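Local coordinates for TRAP dicarboxylate ABC transporter, substrate-binding protein (Roseobacter denitrificans, PDB 4OVQ), which binds beta-D-glucuronate and probably serves as the periplasmic solute-binding component of a TRAP transport system, at residues A[90-104]-A[166-178]. Numbering follows the deposited sequence.
With BDP (beta-D-glucopyranuronic acid), chain C.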
ATOM      1  N   GLY A  90       4.409  -1.134  -0.661  1.00  7.64           N
ATOM      2  CA  GLY A  90       5.412  -0.143  -0.292  1.00  7.86           C
ATOM      3  C   GLY A  90       6.536  -0.678   0.570  1.00  7.11           C
ATOM      4  O   GLY A  90       7.705  -0.620   0.216  1.00  8.02           O
ATOM      5  N   PRO A  91       6.200  -1.232   1.725  1.00  6.97           N
ATOM      6  CA  PRO A  91       7.225  -1.809   2.618  1.00  6.28           C
ATOM      7  C   PRO A  91       7.795  -3.154   2.152  1.00  6.25           C
ATOM      8  O   PRO A  91       8.802  -3.608   2.705  1.00 10.82           O
ATOM      9  CB  PRO A  91       6.485  -1.935   3.955  1.00 10.16           C
ATOM     10  CG  PRO A  91       5.249  -1.075   3.807  1.00 17.94           C
ATOM     11  CD  PRO A  91       4.890  -1.157   2.375  1.00  8.56           C
ATOM     12  N   ILE A  92       7.172  -3.767   1.144  1.00  7.48           N
ATOM     13  CA  ILE A  92       7.759  -4.958   0.495  1.00  9.34           C
ATOM     14  C   ILE A  92       8.904  -4.604  -0.466  1.00  6.82           C
ATOM     15  O   ILE A  92       9.835  -5.418  -0.686  1.00 12.32           O
ATOM     16  CB  ILE A  92       6.690  -5.798  -0.231  1.00 11.00           C
ATOM     17  CG1 ILE A  92       5.680  -6.344   0.798  1.00 10.92           C
ATOM     18  CG2 ILE A  92       7.342  -6.913  -1.059  1.00  9.26           C
ATOM     19  CD1 ILE A  92       4.597  -7.124   0.223  1.00 13.05           C
ATOM     20  N   GLY A  93       8.912  -3.379  -0.967  1.00 11.26           N
ATOM     21  CA  GLY A  93       9.866  -3.003  -2.002  1.00 10.96           C
ATOM     22  C   GLY A  93      11.312  -3.169  -1.597  1.00 12.58           C
ATOM     23  O   GLY A  93      12.110  -3.626  -2.411  1.00 13.87           O
ATOM     24  N   PRO A  94      11.653  -2.796  -0.362  1.00 14.42           N
ATOM     25  CA  PRO A  94      13.079  -2.922  -0.001  1.00 16.71           C
ATOM     26  C   PRO A  94      13.545  -4.384   0.017  1.00 17.00           C
ATOM     27  O   PRO A  94      14.740  -4.623  -0.172  1.00 19.83           O
ATOM     28  CB  PRO A  94      13.133  -2.307   1.388  1.00 15.53           C
ATOM     29  CG  PRO A  94      11.992  -1.238   1.360  1.00 11.49           C
ATOM     30  CD  PRO A  94      10.893  -1.985   0.616  1.00 11.41           C
ATOM     31  N   LEU A  95      12.627  -5.336   0.182  1.00 14.28           N
ATOM     32  CA  LEU A  95      12.955  -6.763   0.198  1.00 17.02           C
ATOM     33  C   LEU A  95      12.977  -7.387  -1.213  1.00 20.45           C
ATOM     34  O   LEU A  95      13.718  -8.352  -1.463  1.00 20.91           O
ATOM     35  CB  LEU A  95      11.931  -7.506   1.058  1.00 14.93           C
ATOM     36  CG  LEU A  95      11.933  -9.040   0.987  1.00 20.08           C
ATOM     37  CD1 LEU A  95      13.179  -9.588   1.641  1.00 24.78           C
ATOM     38  CD2 LEU A  95      10.691  -9.657   1.633  1.00 24.33           C
ATOM     39  N   VAL A  96      12.154  -6.850  -2.116  1.00 12.86           N
ATOM     40  CA  VAL A  96      11.880  -7.451  -3.417  1.00 15.63           C
ATOM     41  C   VAL A  96      11.971  -6.422  -4.543  1.00 16.44           C
ATOM     42  O   VAL A  96      11.047  -5.655  -4.767  1.00 13.30           O
ATOM     43  CB  VAL A  96      10.441  -8.057  -3.471  1.00 17.23           C
ATOM     44  CG1 VAL A  96      10.235  -8.869  -4.732  1.00 14.56           C
ATOM     45  CG2 VAL A  96      10.149  -8.930  -2.261  1.00 13.75           C
ATOM     46  N   PRO A  97      13.096  -6.390  -5.277  1.00 15.00           N
ATOM     47  CA  PRO A  97      13.322  -5.385  -6.306  1.00 18.23           C
ATOM     48  C   PRO A  97      12.173  -5.210  -7.279  1.00 13.12           C
ATOM     49  O   PRO A  97      11.866  -4.086  -7.618  1.00 16.85           O
ATOM     50  CB  PRO A  97      14.555  -5.924  -7.050  1.00 19.45           C
ATOM     51  CG  PRO A  97      15.285  -6.691  -6.024  1.00 19.60           C
ATOM     52  CD  PRO A  97      14.228  -7.318  -5.144  1.00 23.30           C
ATOM     53  N   ALA A  98      11.566  -6.305  -7.738  1.00 13.87           N
ATOM     54  CA  ALA A  98      10.523  -6.205  -8.762  1.00 16.38           C
ATOM     55  C   ALA A  98       9.297  -5.558  -8.140  1.00 14.05           C
ATOM     56  O   ALA A  98       8.635  -4.748  -8.781  1.00 18.10           O
ATOM     57  CB  ALA A  98      10.198  -7.564  -9.382  1.00 19.51           C
ATOM     58  N   ALA A  99       9.007  -5.893  -6.877  1.00 17.64           N
ATOM     59  CA  ALA A  99       7.844  -5.313  -6.211  1.00 16.86           C
ATOM     60  C   ALA A  99       8.054  -3.841  -5.992  1.00 15.56           C
ATOM     61  O   ALA A  99       7.111  -3.053  -5.960  1.00 14.58           O
ATOM     62  CB  ALA A  99       7.579  -5.996  -4.885  1.00 14.99           C
ATOM     63  N   ASN A 100       9.314  -3.457  -5.855  1.00 13.73           N
ATOM     64  CA  ASN A 100       9.668  -2.076  -5.646  1.00 13.98           C
ATOM     65  C   ASN A 100       9.237  -1.156  -6.798  1.00 16.63           C
ATOM     66  O   ASN A 100       9.078   0.034  -6.607  1.00 16.68           O
ATOM     67  CB  ASN A 100      11.174  -1.983  -5.396  1.00 17.71           C
ATOM     68  CG  ASN A 100      11.548  -0.875  -4.439  1.00 17.82           C
ATOM     69  OD1 ASN A 100      10.749  -0.422  -3.623  1.00 11.58           O
ATOM     70  ND2 ASN A 100      12.806  -0.454  -4.501  1.00 19.70           N
ATOM     71  N   VAL A 101       8.997  -1.711  -7.986  1.00 18.59           N
ATOM     72  CA  VAL A 101       8.567  -0.897  -9.110  1.00 18.19           C
ATOM     73  C   VAL A 101       7.233  -0.145  -8.866  1.00 16.84           C
ATOM     74  O   VAL A 101       7.034   0.946  -9.378  1.00 19.02           O
ATOM     75  CB  VAL A 101       8.517  -1.711 -10.429  1.00 23.79           C
ATOM     76  CG1 VAL A 101       7.248  -2.515 -10.539  1.00 20.71           C
ATOM     77  CG2 VAL A 101       8.651  -0.782 -11.615  1.00 31.07           C
ATOM     78  N   VAL A 102       6.345  -0.686  -8.023  1.00 14.86           N
ATOM     79  CA  VAL A 102       5.037  -0.056  -7.832  1.00 17.16           C
ATOM     80  C   VAL A 102       5.129   1.118  -6.857  1.00 16.26           C
ATOM     81  O   VAL A 102       4.168   1.881  -6.708  1.00 19.79           O
ATOM     82  CB  VAL A 102       3.937  -1.077  -7.392  1.00 15.12           C
ATOM     83  CG1 VAL A 102       3.855  -2.226  -8.375  1.00 15.53           C
ATOM     84  CG2 VAL A 102       4.176  -1.591  -6.016  1.00 15.05           C
ATOM     85  N   SER A 103       6.298   1.263  -6.228  1.00 14.77           N
ATOM     86  CA  SER A 103       6.585   2.332  -5.302  1.00 15.40           C
ATOM     87  C   SER A 103       7.231   3.551  -6.015  1.00 15.08           C
ATOM     88  O   SER A 103       7.511   4.565  -5.390  1.00 16.76           O
ATOM     89  CB  SER A 103       7.456   1.787  -4.178  1.00 14.81           C
ATOM     90  OG  SER A 103       6.673   0.939  -3.320  1.00 17.01           O
ATOM     91  N   LEU A 104       7.433   3.454  -7.318  1.00 15.47           N
ATOM     92  CA  LEU A 104       7.893   4.627  -8.085  1.00 15.04           C
ATOM     93  C   LEU A 104       6.780   5.665  -8.226  1.00 14.64           C
ATOM     94  O   LEU A 104       5.674   5.364  -8.667  1.00 18.16           O
ATOM     95  CB  LEU A 104       8.412   4.207  -9.464  1.00 14.81           C
ATOM     96  CG  LEU A 104       9.778   3.519  -9.402  1.00 16.66           C
ATOM     97  CD1 LEU A 104      10.033   2.732 -10.693  1.00 17.87           C
ATOM     98  CD2 LEU A 104      10.913   4.518  -9.121  1.00 20.73           C
ATOM     99  N   VAL A 166       7.900  15.587   6.182  1.00  9.58           N
ATOM    100  CA  VAL A 166       6.818  14.705   5.728  1.00  8.98           C
ATOM    101  C   VAL A 166       7.125  13.244   6.066  1.00  8.41           C
ATOM    102  O   VAL A 166       8.157  12.698   5.708  1.00 10.52           O
ATOM    103  CB  VAL A 166       6.571  14.828   4.214  1.00  9.41           C
ATOM    104  CG1 VAL A 166       5.337  14.005   3.829  1.00  9.20           C
ATOM    105  CG2 VAL A 166       6.451  16.316   3.783  1.00 10.32           C
ATOM    106  N   ARG A 167       6.218  12.625   6.813  1.00  8.90           N
ATOM    107  CA  ARG A 167       6.337  11.216   7.122  1.00  7.53           C
ATOM    108  C   ARG A 167       6.059  10.400   5.873  1.00  8.61           C
ATOM    109  O   ARG A 167       5.133  10.693   5.099  1.00  9.22           O
ATOM    110  CB  ARG A 167       5.349  10.812   8.212  1.00  9.31           C
ATOM    111  CG  ARG A 167       5.395   9.302   8.602  1.00  8.37           C
ATOM    112  CD  ARG A 167       4.461   8.475   7.735  1.00  6.94           C
ATOM    113  NE  ARG A 167       4.520   7.042   8.006  1.00  6.41           N
ATOM    114  CZ  ARG A 167       3.736   6.155   7.409  1.00  6.73           C
ATOM    115  NH1 ARG A 167       2.835   6.578   6.535  1.00  8.52           N
ATOM    116  NH2 ARG A 167       3.852   4.865   7.709  1.00  9.21           N
ATOM    117  N   VAL A 168       6.877   9.363   5.732  1.00  8.59           N
ATOM    118  CA  VAL A 168       6.693   8.360   4.695  1.00  8.21           C
ATOM    119  C   VAL A 168       6.851   6.970   5.251  1.00  8.58           C
ATOM    120  O   VAL A 168       7.329   6.781   6.371  1.00  8.23           O
ATOM    121  CB  VAL A 168       7.713   8.527   3.529  1.00  9.77           C
ATOM    122  CG1 VAL A 168       7.403   9.795   2.739  1.00 11.38           C
ATOM    123  CG2 VAL A 168       9.139   8.579   4.046  1.00 11.02           C
HETATM  124  N   MSE A 169       6.424   5.979   4.470  1.00  9.07           N
HETATM  125  CA  MSE A 169       6.699   4.580   4.812  1.00  6.64           C
HETATM  126  C   MSE A 169       8.166   4.258   4.694  1.00  7.88           C
HETATM  127  O   MSE A 169       8.919   5.047   4.135  1.00  9.57           O
HETATM  128  CB  MSE A 169       5.905   3.656   3.901  1.00  6.66           C
HETATM  129  CG  MSE A 169       4.375   3.750   4.082  1.00  6.54           C
HETATM  130 SE   MSE A 169       3.327   2.450   3.105  1.00 13.22          SE
HETATM  131  CE  MSE A 169       3.511   3.202   1.290  1.00  7.21           C
ATOM    132  N   ASN A 170       8.536   3.088   5.229  1.00  8.51           N
ATOM    133  CA  ASN A 170       9.923   2.645   5.255  1.00 14.05           C
ATOM    134  C   ASN A 170      10.437   2.078   3.911  1.00 11.99           C
ATOM    135  O   ASN A 170      10.507   0.875   3.725  1.00 15.86           O
ATOM    136  CB  ASN A 170      10.062   1.612   6.372  1.00 14.05           C
ATOM    137  CG  ASN A 170       9.733   2.187   7.735  1.00 15.45           C
ATOM    138  OD1 ASN A 170      10.553   2.874   8.351  1.00 19.23           O
ATOM    139  ND2 ASN A 170       8.533   1.924   8.217  1.00 13.05           N
ATOM    140  N   ASN A 171      10.770   2.979   2.995  1.00 11.22           N
ATOM    141  CA  ASN A 171      11.284   2.636   1.670  1.00 11.79           C
ATOM    142  C   ASN A 171      12.050   3.839   1.151  1.00 15.04           C
ATOM    143  O   ASN A 171      11.515   4.950   1.092  1.00 10.90           O
ATOM    144  CB  ASN A 171      10.118   2.218   0.735  1.00 10.83           C
ATOM    145  CG  ASN A 171      10.594   1.741  -0.652  1.00  9.94           C
ATOM    146  OD1 ASN A 171      11.663   2.136  -1.131  1.00 12.10           O
ATOM    147  ND2 ASN A 171       9.801   0.886  -1.286  1.00 12.49           N
ATOM    148  N   GLU A 172      13.329   3.654   0.812  1.00 17.48           N
ATOM    149  CA  GLU A 172      14.155   4.791   0.408  1.00 15.97           C
ATOM    150  C   GLU A 172      13.665   5.485  -0.865  1.00 15.66           C
ATOM    151  O   GLU A 172      14.033   6.636  -1.138  1.00 18.98           O
ATOM    152  CB  GLU A 172      15.627   4.373   0.262  1.00 21.65           C
ATOM    153  CG  GLU A 172      16.400   4.432   1.580  1.00 35.02           C
ATOM    154  CD  GLU A 172      16.845   5.853   1.964  1.00 36.20           C
ATOM    155  OE1 GLU A 172      17.517   6.529   1.149  1.00 38.66           O
ATOM    156  OE2 GLU A 172      16.524   6.283   3.097  1.00 43.84           O
ATOM    157  N   LEU A 173      12.844   4.823  -1.667  1.00 13.00           N
ATOM    158  CA  LEU A 173      12.207   5.517  -2.782  1.00 15.68           C
ATOM    159  C   LEU A 173      11.368   6.703  -2.302  1.00 13.20           C
ATOM    160  O   LEU A 173      11.271   7.720  -2.971  1.00 16.08           O
ATOM    161  CB  LEU A 173      11.320   4.591  -3.599  1.00 19.94           C
ATOM    162  CG  LEU A 173      11.948   3.940  -4.817  1.00 27.41           C
ATOM    163  CD1 LEU A 173      13.265   3.270  -4.433  1.00 30.40           C
ATOM    164  CD2 LEU A 173      10.951   2.941  -5.417  1.00 19.31           C
ATOM    165  N   PHE A 174      10.728   6.545  -1.145  1.00 11.75           N
ATOM    166  CA  PHE A 174       9.836   7.585  -0.636  1.00 12.13           C
ATOM    167  C   PHE A 174      10.625   8.709   0.042  1.00 10.40           C
ATOM    168  O   PHE A 174      10.228   9.884  -0.014  1.00 11.35           O
ATOM    169  CB  PHE A 174       8.825   6.998   0.347  1.00 12.42           C
ATOM    170  CG  PHE A 174       8.073   5.808  -0.179  1.00  9.28           C
ATOM    171  CD1 PHE A 174       7.725   5.705  -1.530  1.00  9.02           C
ATOM    172  CD2 PHE A 174       7.728   4.789   0.670  1.00  9.45           C
ATOM    173  CE1 PHE A 174       7.042   4.615  -1.993  1.00 11.93           C
ATOM    174  CE2 PHE A 174       7.046   3.681   0.195  1.00  9.02           C
ATOM    175  CZ  PHE A 174       6.729   3.581  -1.130  1.00 11.75           C
ATOM    176  N   THR A 175      11.744   8.358   0.662  1.00 13.60           N
ATOM    177  CA  THR A 175      12.616   9.385   1.224  1.00 16.65           C
ATOM    178  C   THR A 175      13.151  10.225   0.068  1.00 13.60           C
ATOM    179  O   THR A 175      13.179  11.460   0.132  1.00 15.43           O
ATOM    180  CB  THR A 175      13.781   8.810   2.062  1.00 22.26           C
ATOM    181  OG1 THR A 175      14.525   7.877   1.284  1.00 32.49           O
ATOM    182  CG2 THR A 175      13.285   8.124   3.282  1.00 16.60           C
ATOM    183  N   GLY A 176      13.562   9.559  -1.003  1.00 12.89           N
ATOM    184  CA  GLY A 176      13.945  10.286  -2.204  1.00 13.88           C
ATOM    185  C   GLY A 176      12.898  11.213  -2.803  1.00 15.83           C
ATOM    186  O   GLY A 176      13.170  12.359  -3.158  1.00 18.65           O
HETATM  187  N   MSE A 177      11.687  10.703  -2.954  1.00 11.93           N
HETATM  188  CA  MSE A 177      10.584  11.481  -3.466  1.00 11.77           C
HETATM  189  C   MSE A 177      10.469  12.781  -2.677  1.00 11.78           C
HETATM  190  O   MSE A 177      10.329  13.830  -3.259  1.00 13.27           O
HETATM  191  CB  MSE A 177       9.267  10.674  -3.373  1.00 13.11           C
HETATM  192  CG  MSE A 177       8.002  11.455  -3.674  1.00 11.48           C
HETATM  193 SE   MSE A 177       6.399  10.441  -3.362  1.00 24.35          SE
HETATM  194  CE  MSE A 177       6.379  10.518  -1.477  1.00 10.07           C
ATOM    195  N   ILE A 178      10.497  12.705  -1.349  1.00 12.29           N
ATOM    196  CA  ILE A 178      10.312  13.911  -0.544  1.00 12.55           C
ATOM    197  C   ILE A 178      11.499  14.854  -0.701  1.00 14.49           C
ATOM    198  O   ILE A 178      11.311  16.056  -0.881  1.00 16.81           O
ATOM    199  CB  ILE A 178      10.059  13.595   0.942  1.00 11.34           C
ATOM    200  CG1 ILE A 178       8.806  12.706   1.100  1.00 14.95           C
ATOM    201  CG2 ILE A 178       9.948  14.889   1.767  1.00 12.94           C
ATOM    202  CD1 ILE A 178       7.474  13.402   0.774  1.00 13.42           C
TER
HETATM  203  C1  BDP C 402      -1.991   2.559   3.942  1.00  7.53           C
HETATM  204  C2  BDP C 402      -1.745   1.087   3.736  1.00  6.68           C
HETATM  205  C3  BDP C 402      -1.185   0.564   4.986  1.00  5.36           C
HETATM  206  C4  BDP C 402       0.086   1.271   5.319  1.00  6.15           C
HETATM  207  C5  BDP C 402      -0.153   2.758   5.431  1.00  7.19           C
HETATM  208  C6  BDP C 402       1.128   3.556   5.722  1.00  6.28           C
HETATM  209  O2  BDP C 402      -3.070   0.495   3.514  1.00  7.35           O
HETATM  210  O3  BDP C 402      -0.813  -0.831   4.679  1.00  6.19           O
HETATM  211  O4  BDP C 402       0.638   0.743   6.598  1.00  6.66           O
HETATM  212  O5  BDP C 402      -0.745   3.273   4.246  1.00  6.88           O
HETATM  213  O6A BDP C 402       2.014   3.042   6.467  1.00  8.44           O
HETATM  214  O1  BDP C 402      -2.508   3.191   2.807  1.00  7.09           O
HETATM  215  O6B BDP C 402       1.107   4.739   5.302  1.00  7.81           O
HETATM  216  O   HOH W   1      13.903   1.071  -2.145  1.00 19.18           O
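N171, in the turn between strand 165-168 and helix 172-180, reaches across to G90 and N100 in a buried contact between the two lobes beside the glucuronate site, with the N171 amide as its polar centre. Its ND2 donates twice. One bond goes to N100 OD1 at 2.8 Å, with the two amide planes nearly coplanar (19° apart). The other goes to G90 O at 3.0 Å, tilted from the carbonyl plane; G90 O also accepts from G93 N. CG of N171 lies anti to the backbone N (chi1 -176°), which carries the amide toward 90-104. N171 is also the N-cap of the helix: OD1 accepts from L173 N. A water bridges OD1 to N100 ND2. In this two-lobed periplasmic binding protein fold, the same strand and turn line the ligand cleft. R167 grips the glucuronate carboxylate with two nearly straight bonds, NH1 to O6B (2.8 Å) and NH2 to O6A (2.9 Å). Selenomethionine M169 packs SE against the carboxylate carbon C6 and against P91 CD, which is 4.0 Å away. With an alanine at N171, L173 N would probably lose its side-chain cap, and N100 OD1 and G90 O the donor that N171 supplies. P94 CG sits 3.5 Å from N170 O, and L173 CD2 packs on L104 CD2. The edge of the F174 ring meets S103 O, with CE1 3.4 Å from it.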